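Side-chain contacts in DUF305 domain-containing protein (Deinococcus radiodurans R1, PDB 3BT5), which is of unknown function but folds as an almost wholly helical domain of the DUF305 family, which is grouped with the ferritin-like proteins: residues R109-H114 with R150-V155; R113-A118 with V143-E148; A32-R37 with E101-Q106; H24-D29 with M84-E89. All blocks are in the same frame, centred on the assembly; numbering follows the deposited sequence. Where two conformers were deposited one is given.

Contact 1: residues R109-H114 with R150-V155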
# COMPACT_ATOMS: atom_id res chain seq x y z
N ARG A 109 3.49 -6.19 -10.68
CA ARG A 109 4.70 -5.38 -10.65
C ARG A 109 4.47 -4.08 -9.87
O ARG A 109 5.33 -3.68 -9.08
CB ARG A 109 5.19 -5.09 -12.06
CG ARG A 109 5.66 -6.32 -12.80
CD ARG A 109 6.32 -5.89 -14.06
NE ARG A 109 5.33 -5.48 -15.05
CZ ARG A 109 4.96 -6.23 -16.08
NH1 ARG A 109 4.06 -5.79 -16.94
NH2 ARG A 109 5.51 -7.43 -16.26
N LEU A 110 3.35 -3.41 -10.11
CA LEU A 110 3.09 -2.16 -9.43
C LEU A 110 2.87 -2.38 -7.96
O LEU A 110 3.35 -1.60 -7.15
CB LEU A 110 1.86 -1.46 -10.04
CG LEU A 110 2.03 -0.96 -11.48
CD1 LEU A 110 0.69 -0.48 -12.00
CD2 LEU A 110 3.09 0.17 -11.55
N MET A 111 2.15 -3.44 -7.59
CA MET A 111 1.90 -3.64 -6.17
C MET A 111 3.17 -4.07 -5.44
O MET A 111 3.38 -3.69 -4.30
CB MET A 111 0.78 -4.67 -5.95
CG MET A 111 0.30 -4.74 -4.50
SD MET A 111 -0.73 -3.32 -3.98
CE MET A 111 -2.26 -3.74 -4.83
N ILE A 112 4.03 -4.85 -6.10
CA ILE A 112 5.31 -5.16 -5.48
C ILE A 112 6.13 -3.90 -5.22
O ILE A 112 6.66 -3.73 -4.12
CB ILE A 112 6.13 -6.18 -6.33
CG1 ILE A 112 5.48 -7.57 -6.28
CG2 ILE A 112 7.61 -6.21 -5.88
CD1 ILE A 112 5.97 -8.49 -7.43
N ARG A 113 6.23 -3.01 -6.21
CA ARG A 113 7.04 -1.81 -6.02
C ARG A 113 6.42 -0.93 -4.93
O ARG A 113 7.14 -0.34 -4.10
CB ARG A 113 7.18 -1.06 -7.35
CG ARG A 113 8.20 0.08 -7.33
CD ARG A 113 8.17 0.88 -8.63
NE ARG A 113 6.87 1.51 -8.82
CZ ARG A 113 6.37 1.94 -9.98
NH1 ARG A 113 7.02 1.78 -11.13
NH2 ARG A 113 5.21 2.51 -9.99
N HIS A 114 5.10 -0.86 -4.94
CA HIS A 114 4.35 -0.14 -3.93
C HIS A 114 4.69 -0.66 -2.53
O HIS A 114 5.03 0.12 -1.61
CB HIS A 114 2.88 -0.31 -4.27
CG HIS A 114 1.92 0.11 -3.21
ND1 HIS A 114 1.64 -0.68 -2.12
CD2 HIS A 114 1.17 1.23 -3.09
CE1 HIS A 114 0.75 -0.06 -1.37
NE2 HIS A 114 0.44 1.10 -1.93
N ARG A 150 6.20 -11.56 -1.19
CA ARG A 150 6.65 -12.90 -1.52
C ARG A 150 5.57 -13.66 -2.31
O ARG A 150 5.87 -14.39 -3.30
CB ARG A 150 7.03 -13.66 -0.24
CG ARG A 150 7.83 -14.94 -0.53
CD ARG A 150 9.28 -14.65 -0.93
NE ARG A 150 10.01 -14.12 0.21
CZ ARG A 150 10.60 -14.88 1.13
NH1 ARG A 150 10.58 -16.21 1.02
NH2 ARG A 150 11.22 -14.30 2.14
N THR A 151 4.32 -13.55 -1.88
CA THR A 151 3.23 -14.16 -2.64
C THR A 151 3.16 -13.59 -4.06
O THR A 151 3.07 -14.34 -5.03
CB THR A 151 1.88 -13.95 -1.92
OG1 THR A 151 1.93 -14.57 -0.62
CG2 THR A 151 0.71 -14.53 -2.73
N MET A 152 3.20 -12.27 -4.17
CA MET A 152 3.08 -11.68 -5.49
C MET A 152 4.21 -12.10 -6.42
O MET A 152 3.99 -12.31 -7.62
CB MET A 152 3.00 -10.16 -5.39
CG MET A 152 1.69 -9.71 -4.76
SD MET A 152 1.51 -7.90 -4.84
CE MET A 152 2.69 -7.40 -3.59
N GLU A 153 5.42 -12.21 -5.90
CA GLU A 153 6.55 -12.67 -6.71
C GLU A 153 6.31 -14.11 -7.18
O GLU A 153 6.65 -14.46 -8.32
CB GLU A 153 7.87 -12.58 -5.94
CG GLU A 153 8.25 -11.15 -5.67
CD GLU A 153 9.46 -11.00 -4.79
OE1 GLU A 153 9.70 -11.88 -3.93
OE2 GLU A 153 10.15 -9.97 -4.92
N GLY A 154 5.72 -14.94 -6.31
CA GLY A 154 5.42 -16.32 -6.69
C GLY A 154 4.36 -16.35 -7.79
O GLY A 154 4.47 -17.11 -8.78
N VAL A 155 3.31 -15.53 -7.63
CA VAL A 155 2.24 -15.51 -8.62
C VAL A 155 2.77 -15.01 -9.96
O VAL A 155 2.47 -15.57 -11.03
CB VAL A 155 1.06 -14.61 -8.16
CG1 VAL A 155 -0.01 -14.52 -9.25
CG2 VAL A 155 0.47 -15.17 -6.86
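Met111 and Ile112 meet Met152 and Glu153 where two long helices, 100-122 and 132-158, pack nearly antiparallel in a four-helix bundle consistent with the ferritin-like grouping of the family. The axes of the two short segments approach to 9.8 Å at an angle of 155°. Met152 reaches in against both Met111 and Ile112. Its side chain crosses that of Met111 at about a right angle, with SD 3.4 Å from Met111 CG. Against Ile112 it runs alongside in the opposite sense, with Ile112 CG1 3.7 Å from Met152 CB. The end of Ile112 goes further, and CD1 lies 3.9 Å from Glu153 CG, touching the aliphatic part of that acid near the solvent. Cutting Ile112 back to an alanine removes CG1, CG2 and CD1 and would probably open a gap beside Met152 CB, leaving Glu153 CG without its apolar neighbour. The end of Met111 leads away and packs on Ala27 and Leu30 of helix 11-37, while Leu46 and Ile50 of helix 41-68 pack on Met152. A bend at the last torsion of Met152 (chi3 -73°) turns its methyl CE back to lie 3.8 Å from the backbone N of Ile112.

Contact 2: residues R113-A118 with V143-E148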
# COMPACT_ATOMS: atom_id res chain seq x y z
N ARG A 113 6.23 -3.01 -6.21
CA ARG A 113 7.04 -1.81 -6.02
C ARG A 113 6.42 -0.93 -4.93
O ARG A 113 7.14 -0.34 -4.10
CB ARG A 113 7.18 -1.06 -7.35
CG ARG A 113 8.20 0.08 -7.33
CD ARG A 113 8.17 0.88 -8.63
NE ARG A 113 6.87 1.51 -8.82
CZ ARG A 113 6.37 1.94 -9.98
NH1 ARG A 113 7.02 1.78 -11.13
NH2 ARG A 113 5.21 2.51 -9.99
N HIS A 114 5.10 -0.86 -4.94
CA HIS A 114 4.35 -0.14 -3.93
C HIS A 114 4.69 -0.66 -2.53
O HIS A 114 5.03 0.12 -1.61
CB HIS A 114 2.88 -0.31 -4.27
CG HIS A 114 1.92 0.11 -3.21
ND1 HIS A 114 1.64 -0.68 -2.12
CD2 HIS A 114 1.17 1.23 -3.09
CE1 HIS A 114 0.75 -0.06 -1.37
NE2 HIS A 114 0.44 1.10 -1.93
N HIS A 115 4.66 -1.98 -2.35
CA HIS A 115 4.95 -2.55 -1.05
C HIS A 115 6.42 -2.37 -0.66
O HIS A 115 6.73 -2.17 0.51
CB HIS A 115 4.62 -4.05 -1.08
CG HIS A 115 3.16 -4.37 -0.88
ND1 HIS A 115 2.14 -3.49 -1.22
CD2 HIS A 115 2.56 -5.47 -0.35
CE1 HIS A 115 0.98 -4.03 -0.88
NE2 HIS A 115 1.20 -5.24 -0.37
N GLN A 116 7.33 -2.45 -1.62
CA GLN A 116 8.74 -2.18 -1.33
C GLN A 116 8.90 -0.75 -0.82
O GLN A 116 9.69 -0.51 0.08
CB GLN A 116 9.62 -2.44 -2.56
CG GLN A 116 9.65 -3.92 -2.93
CD GLN A 116 10.27 -4.19 -4.28
OE1 GLN A 116 10.19 -3.37 -5.18
NE2 GLN A 116 10.86 -5.38 -4.44
N GLY A 117 8.17 0.20 -1.40
CA GLY A 117 8.27 1.58 -0.90
C GLY A 117 7.71 1.69 0.51
O GLY A 117 8.30 2.39 1.35
N ALA A 118 6.61 1.00 0.79
CA ALA A 118 6.04 1.01 2.15
C ALA A 118 7.07 0.47 3.15
O ALA A 118 7.28 1.06 4.22
CB ALA A 118 4.72 0.21 2.23
N VAL A 143 5.81 -6.62 8.27
CA VAL A 143 5.54 -8.06 8.18
C VAL A 143 4.53 -8.36 7.06
O VAL A 143 4.73 -9.26 6.23
CB VAL A 143 5.03 -8.59 9.55
CG1 VAL A 143 4.42 -9.98 9.43
CG2 VAL A 143 6.18 -8.65 10.53
N THR A 144 3.44 -7.61 7.06
CA THR A 144 2.37 -7.85 6.10
C THR A 144 2.85 -7.56 4.68
O THR A 144 2.58 -8.34 3.74
CB THR A 144 1.14 -7.02 6.48
OG1 THR A 144 0.66 -7.46 7.76
CG2 THR A 144 0.04 -7.19 5.43
N GLN A 145 3.59 -6.46 4.50
CA GLN A 145 4.05 -6.08 3.15
C GLN A 145 4.98 -7.16 2.64
O GLN A 145 4.91 -7.52 1.47
CB GLN A 145 4.89 -4.78 3.15
CG GLN A 145 4.29 -3.51 3.60
CD GLN A 145 2.99 -3.33 3.01
OE1 GLN A 145 1.98 -3.60 3.66
NE2 GLN A 145 2.95 -2.88 1.75
N ARG A 146 5.88 -7.63 3.50
CA ARG A 146 6.87 -8.60 3.06
C ARG A 146 6.20 -9.93 2.72
O ARG A 146 6.61 -10.58 1.75
CB ARG A 146 7.99 -8.76 4.10
CG ARG A 146 8.98 -7.59 4.11
CD ARG A 146 10.09 -7.75 5.18
NE ARG A 146 11.16 -6.77 4.98
CZ ARG A 146 12.08 -6.45 5.90
NH1 ARG A 146 12.02 -7.00 7.10
NH2 ARG A 146 13.01 -5.55 5.63
N GLY A 147 5.19 -10.34 3.49
CA GLY A 147 4.45 -11.55 3.14
C GLY A 147 3.79 -11.40 1.77
O GLY A 147 3.86 -12.30 0.93
N GLU A 148 3.13 -10.27 1.54
CA GLU A 148 2.43 -10.07 0.28
C GLU A 148 3.39 -9.97 -0.91
O GLU A 148 3.08 -10.47 -2.00
CB GLU A 148 1.50 -8.86 0.37
CG GLU A 148 0.35 -9.15 1.33
CD GLU A 148 -0.61 -7.99 1.55
OE1 GLU A 148 -0.36 -6.84 1.09
OE2 GLU A 148 -1.66 -8.24 2.19
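His115 NE2 donates a 2.7 Å hydrogen bond to Glu148 OE1, joining 113-118 to 143-148. The N-H points at the oxygen with an angle of 157°, and OE1 receives it on its anti lone pair, the one facing away from OE2. The carboxylate lies nearly in the plane of the ring and meets it at the edge. Within helix 100-122, His114 ND1 and His115 ND1 are hydrogen-bonded at 3.0 Å, again in the ring plane, so both nitrogens of His115 have partners and the rotation of the imidazole is fixed. The other oxygen, Glu148 OE2, bonds Ser53 OG, which helps to set the carboxylate for the histidine. Over one face of the ring comes Gln145, whose NE2 stands 3.0 Å from His115 CG, its amide turned 46° from the ring plane. The glutamine chain is folded at its second torsion (chi2 -46°), which carries the amide in above the imidazole, with Ala118 CB 3.6 Å from NE2. Nearer the backbone, Glu148 CB packs against His115 CD2 at 3.6 Å. This polar cluster is buried at the antiparallel crossing of helices 100-122 and 132-158. Helix 41-68 adds Ser53 and also Gln54, which touches both Gln145 and His114; helix 11-37 meets the cluster through His23, whose carbonyl oxygen is hydrogen-bonded to His114 NE2.

Contact 3: residues A32-R37 with E101-Q106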
# COMPACT_ATOMS: atom_id res chain seq x y z
N ALA A 32 -8.85 -2.65 -7.52
CA ALA A 32 -10.19 -2.53 -8.10
C ALA A 32 -10.28 -3.03 -9.56
O ALA A 32 -11.16 -3.85 -9.88
CB ALA A 32 -10.70 -1.10 -7.98
N PRO A 33 -9.38 -2.57 -10.46
CA PRO A 33 -9.47 -3.08 -11.83
C PRO A 33 -9.25 -4.59 -11.98
O PRO A 33 -9.75 -5.20 -12.92
CB PRO A 33 -8.41 -2.27 -12.60
CG PRO A 33 -7.60 -1.60 -11.57
CD PRO A 33 -8.35 -1.52 -10.31
N MET A 34 -8.52 -5.22 -11.05
CA MET A 34 -8.38 -6.69 -11.11
C MET A 34 -9.69 -7.38 -10.80
O MET A 34 -10.04 -8.39 -11.43
CB MET A 34 -7.30 -7.19 -10.16
CG MET A 34 -5.90 -6.76 -10.54
SD MET A 34 -5.40 -7.34 -12.21
CE MET A 34 -5.72 -5.87 -13.22
N LEU A 35 -10.40 -6.87 -9.80
CA LEU A 35 -11.69 -7.47 -9.45
C LEU A 35 -12.70 -7.22 -10.56
O LEU A 35 -13.58 -8.04 -10.81
CB LEU A 35 -12.18 -6.95 -8.10
CG LEU A 35 -11.20 -7.35 -7.00
CD1 LEU A 35 -11.46 -6.60 -5.71
CD2 LEU A 35 -11.26 -8.87 -6.82
N GLU A 36 -12.54 -6.11 -11.28
CA GLU A 36 -13.44 -5.79 -12.40
C GLU A 36 -13.14 -6.61 -13.65
O GLU A 36 -14.07 -7.04 -14.35
CB GLU A 36 -13.36 -4.29 -12.72
CG GLU A 36 -14.17 -3.85 -13.94
CD GLU A 36 -15.67 -4.00 -13.73
OE1 GLU A 36 -16.10 -4.03 -12.55
OE2 GLU A 36 -16.41 -4.07 -14.73
N ARG A 37 -11.86 -6.84 -13.94
CA ARG A 37 -11.43 -7.37 -15.25
C ARG A 37 -10.81 -8.77 -15.31
O ARG A 37 -10.91 -9.45 -16.34
CB ARG A 37 -10.41 -6.40 -15.87
CG ARG A 37 -10.91 -5.00 -16.08
CD ARG A 37 -9.83 -4.14 -16.80
NE ARG A 37 -9.66 -4.56 -18.21
CZ ARG A 37 -8.54 -4.48 -18.92
NH1 ARG A 37 -7.40 -4.01 -18.40
NH2 ARG A 37 -8.55 -4.89 -20.18
N GLU A 101 -4.24 -9.74 -19.76
CA GLU A 101 -3.07 -10.48 -19.32
C GLU A 101 -1.90 -9.56 -18.98
O GLU A 101 -1.18 -9.80 -18.00
CB GLU A 101 -2.68 -11.52 -20.37
CG GLU A 101 -3.86 -11.94 -21.24
CD GLU A 101 -4.23 -10.89 -22.31
OE1 GLU A 101 -3.32 -10.37 -22.99
OE2 GLU A 101 -5.42 -10.58 -22.47
N GLN A 102 -1.74 -8.48 -19.74
CA GLN A 102 -0.71 -7.49 -19.44
C GLN A 102 -1.09 -6.70 -18.19
O GLN A 102 -0.23 -6.39 -17.37
CB GLN A 102 -0.53 -6.54 -20.62
CG GLN A 102 0.05 -7.20 -21.86
CD GLN A 102 0.12 -6.25 -23.04
OE1 GLN A 102 0.42 -5.05 -22.88
NE2 GLN A 102 -0.17 -6.76 -24.23
N ALA A 103 -2.38 -6.38 -18.03
CA ALA A 103 -2.84 -5.66 -16.84
C ALA A 103 -2.62 -6.48 -15.57
O ALA A 103 -2.26 -5.92 -14.53
CB ALA A 103 -4.31 -5.30 -16.98
N GLU A 104 -2.81 -7.79 -15.65
CA GLU A 104 -2.54 -8.64 -14.48
C GLU A 104 -1.07 -8.61 -14.07
O GLU A 104 -0.76 -8.52 -12.86
CB GLU A 104 -2.95 -10.08 -14.78
CG GLU A 104 -4.47 -10.22 -14.87
CD GLU A 104 -4.91 -11.48 -15.59
OE1 GLU A 104 -4.08 -12.12 -16.27
OE2 GLU A 104 -6.11 -11.79 -15.47
N ARG A 105 -0.16 -8.71 -15.04
CA ARG A 105 1.26 -8.64 -14.72
C ARG A 105 1.63 -7.26 -14.19
O ARG A 105 2.43 -7.16 -13.25
CB ARG A 105 2.11 -9.01 -15.92
CG ARG A 105 1.97 -10.48 -16.24
CD ARG A 105 2.88 -10.91 -17.39
NE ARG A 105 4.30 -10.72 -17.07
CZ ARG A 105 5.04 -11.59 -16.38
NH1 ARG A 105 4.51 -12.72 -15.93
NH2 ARG A 105 6.32 -11.32 -16.14
N GLN A 106 1.10 -6.21 -14.81
CA GLN A 106 1.37 -4.85 -14.34
C GLN A 106 0.85 -4.67 -12.91
O GLN A 106 1.50 -4.02 -12.09
CB GLN A 106 0.69 -3.84 -15.27
CG GLN A 106 1.52 -3.36 -16.40
CD GLN A 106 2.78 -2.65 -15.90
OE1 GLN A 106 3.83 -3.26 -15.87
NE2 GLN A 106 2.66 -1.37 -15.50
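Ala103 is the first residue of 101-106 to touch 32-37, and it meets two side chains. Its CB lies 3.6 Å from Arg37 NH1, approaching the guanidinium obliquely, and 4.1 Å from the methyl CE of Met34. The same CE comes closer to the backbone, 3.7 Å from Ala103 O. Arg37 makes no hydrogen bond to 101-106: its NH1 is held by the carbonyl oxygens of Leu95, in the last turns of helix 89-97, and of Leu98, in the link that follows it, and the methyl of Ala103 fits beside a group already fixed there. Next in sequence, Glu104 offers its aliphatic stem. Met34 SD sits 3.9 Å from Glu104 CA and 4.0 Å from Glu104 CG, while the carboxylate turns to Ser38 OG beyond the end of helix 11-37. Met34 covers both residues because its chain doubles over at the second torsion (chi2 -60°) and bends once more at the third, laying the sulfur over Glu104 and the methyl over Ala103. The helix ends cross antiparallel, at 149° between the segment axes, just past the kink at Pro33. A serine in place of Met34 would probably leave a gap between the helices and strip the apolar cover from Ala103 and Glu104 CG. Phe107 and, from helix 41-68, Val43 and Ala47 pack on the same methionine. The chemistry implies a joint held by thioether and methyl packing: the charged groups of Arg37 and Glu104 find their polar partners outside it.

Contact 4: residues H24-D29 with M84-E89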
# COMPACT_ATOMS: atom_id res chain seq x y z
N HIS A 24 -1.34 3.36 1.58
CA HIS A 24 -2.21 2.20 1.62
C HIS A 24 -3.44 2.40 0.75
O HIS A 24 -3.92 1.44 0.11
CB HIS A 24 -2.66 1.95 3.06
CG HIS A 24 -1.75 1.06 3.85
ND1 HIS A 24 -0.37 1.15 3.82
CD2 HIS A 24 -2.05 0.07 4.73
CE1 HIS A 24 0.14 0.23 4.64
NE2 HIS A 24 -0.86 -0.43 5.20
N ALA A 25 -4.01 3.60 0.76
CA ALA A 25 -5.22 3.82 -0.01
C ALA A 25 -5.02 3.47 -1.48
O ALA A 25 -5.95 2.98 -2.15
CB ALA A 25 -5.71 5.24 0.11
N GLN A 26 -3.81 3.70 -2.00
CA GLN A 26 -3.59 3.42 -3.41
C GLN A 26 -3.68 1.92 -3.72
O GLN A 26 -4.04 1.53 -4.84
CB GLN A 26 -2.27 3.96 -3.93
CG GLN A 26 -2.19 3.79 -5.45
CD GLN A 26 -0.88 4.24 -6.01
OE1 GLN A 26 0.16 3.64 -5.74
NE2 GLN A 26 -0.93 5.24 -6.85
N ALA A 27 -3.35 1.08 -2.75
CA ALA A 27 -3.45 -0.36 -2.98
C ALA A 27 -4.88 -0.73 -3.40
O ALA A 27 -5.11 -1.64 -4.19
CB ALA A 27 -3.01 -1.16 -1.71
N LEU A 28 -5.86 -0.01 -2.84
CA LEU A 28 -7.25 -0.23 -3.19
C LEU A 28 -7.54 0.16 -4.66
O LEU A 28 -8.29 -0.54 -5.35
CB LEU A 28 -8.16 0.53 -2.22
CG LEU A 28 -8.49 -0.05 -0.83
CD1 LEU A 28 -7.47 -1.00 -0.23
CD2 LEU A 28 -8.91 1.04 0.18
N ASP A 29 -6.92 1.25 -5.13
CA ASP A 29 -7.07 1.72 -6.51
C ASP A 29 -6.44 0.71 -7.48
O ASP A 29 -6.88 0.58 -8.62
CB ASP A 29 -6.34 3.06 -6.73
CG ASP A 29 -6.97 4.23 -6.00
OD1 ASP A 29 -8.17 4.16 -5.71
OD2 ASP A 29 -6.25 5.22 -5.73
N MET A 84 8.04 7.09 -3.27
CA MET A 84 7.44 6.19 -2.32
C MET A 84 7.03 4.86 -2.94
O MET A 84 6.55 4.00 -2.21
CB MET A 84 6.22 6.84 -1.66
CG MET A 84 6.53 8.08 -0.82
SD MET A 84 4.95 8.77 -0.31
CE MET A 84 5.44 10.18 0.66
N GLY A 85 7.27 4.66 -4.23
CA GLY A 85 6.87 3.41 -4.89
C GLY A 85 5.42 3.38 -5.32
O GLY A 85 4.97 2.34 -5.82
N MET A 86 4.69 4.49 -5.12
CA MET A 86 3.31 4.56 -5.60
C MET A 86 3.24 4.56 -7.12
O MET A 86 4.18 5.01 -7.78
CB MET A 86 2.59 5.76 -5.02
CG MET A 86 2.51 5.67 -3.50
SD MET A 86 1.82 7.10 -2.69
CE MET A 86 0.13 6.92 -3.18
N ALA A 87 2.16 4.02 -7.68
CA ALA A 87 1.97 4.01 -9.12
C ALA A 87 1.59 5.41 -9.61
O ALA A 87 0.88 6.14 -8.91
CB ALA A 87 0.86 3.02 -9.47
N SER A 88 2.03 5.76 -10.82
CA SER A 88 1.63 7.04 -11.35
C SER A 88 0.17 6.98 -11.81
O SER A 88 -0.44 5.91 -11.97
CB SER A 88 2.53 7.42 -12.53
OG SER A 88 2.23 6.56 -13.61
N GLU A 89 -0.37 8.15 -12.08
CA GLU A 89 -1.67 8.27 -12.68
C GLU A 89 -1.83 7.37 -13.93
O GLU A 89 -2.81 6.62 -14.08
CB GLU A 89 -1.88 9.76 -13.01
CG GLU A 89 -3.18 10.15 -13.61
CD GLU A 89 -3.38 11.67 -13.57
OE1 GLU A 89 -4.12 12.17 -12.70
OE2 GLU A 89 -2.74 12.37 -14.38
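Gln26 grips the backbone of Ala87 with both ends of its amide. Its OE1 accepts from Ala87 N at 2.8 Å and its NE2 donates to Ala87 O at 2.9 Å, with angles at the hydrogens of 153° and 151°. Each donor is tilted from the carbonyl plane of its acceptor. Both extended torsions, CG anti to the backbone N (chi1 -173°) and the next one, hold the amide out from helix 11-37 far enough to reach the chain. Met86 packs alongside: its CB lies 3.3 Å from Gln26 OE1, and its bent end brings CE to 3.9 Å from Gln26 CB. The strip of chain so held is the linker between helices 78-83 and 89-97. It opens with a Schellman motif, in which Gly85 takes a positive phi that a side chain would jam against the preceding carbonyl, and it closes at Ser88, the N-cap of the next helix. Ser88 N in turn is bonded to Glu91 OE1, the same oxygen that forms a salt bridge with one of the two conformers of Arg113 of helix 100-122. Further out, His114 and Val92 touch the Gln26 side chain, Val92 also packs on Ala87, and His23 NE2 is bonded to Met84 O.

How the contacts relate
Following the chain from the N terminus, helix 11-37 opens contact 4 at 24-29 and contact 3 at 32-37. Contact 4 closes first, when the linker 84-89 returns to that helix; contact 3 closes at 101-106, so the two loops cross. Helix 100-122 then opens contact 1 and contact 2 from one overlapping stretch. Helix 132-158, running back, closes contact 2 before contact 1, making contact 2 the inner loop. Contacts 1 and 2 meet where Met152 CE packs 3.8 Å from His115 CD2. Arg113, which lies in both first segments, in the conformer given packs against the linker of contact 4. Contacts 3 and 4 thus tie the first helix to later elements, and contacts 1 and 2 join the last helical pair.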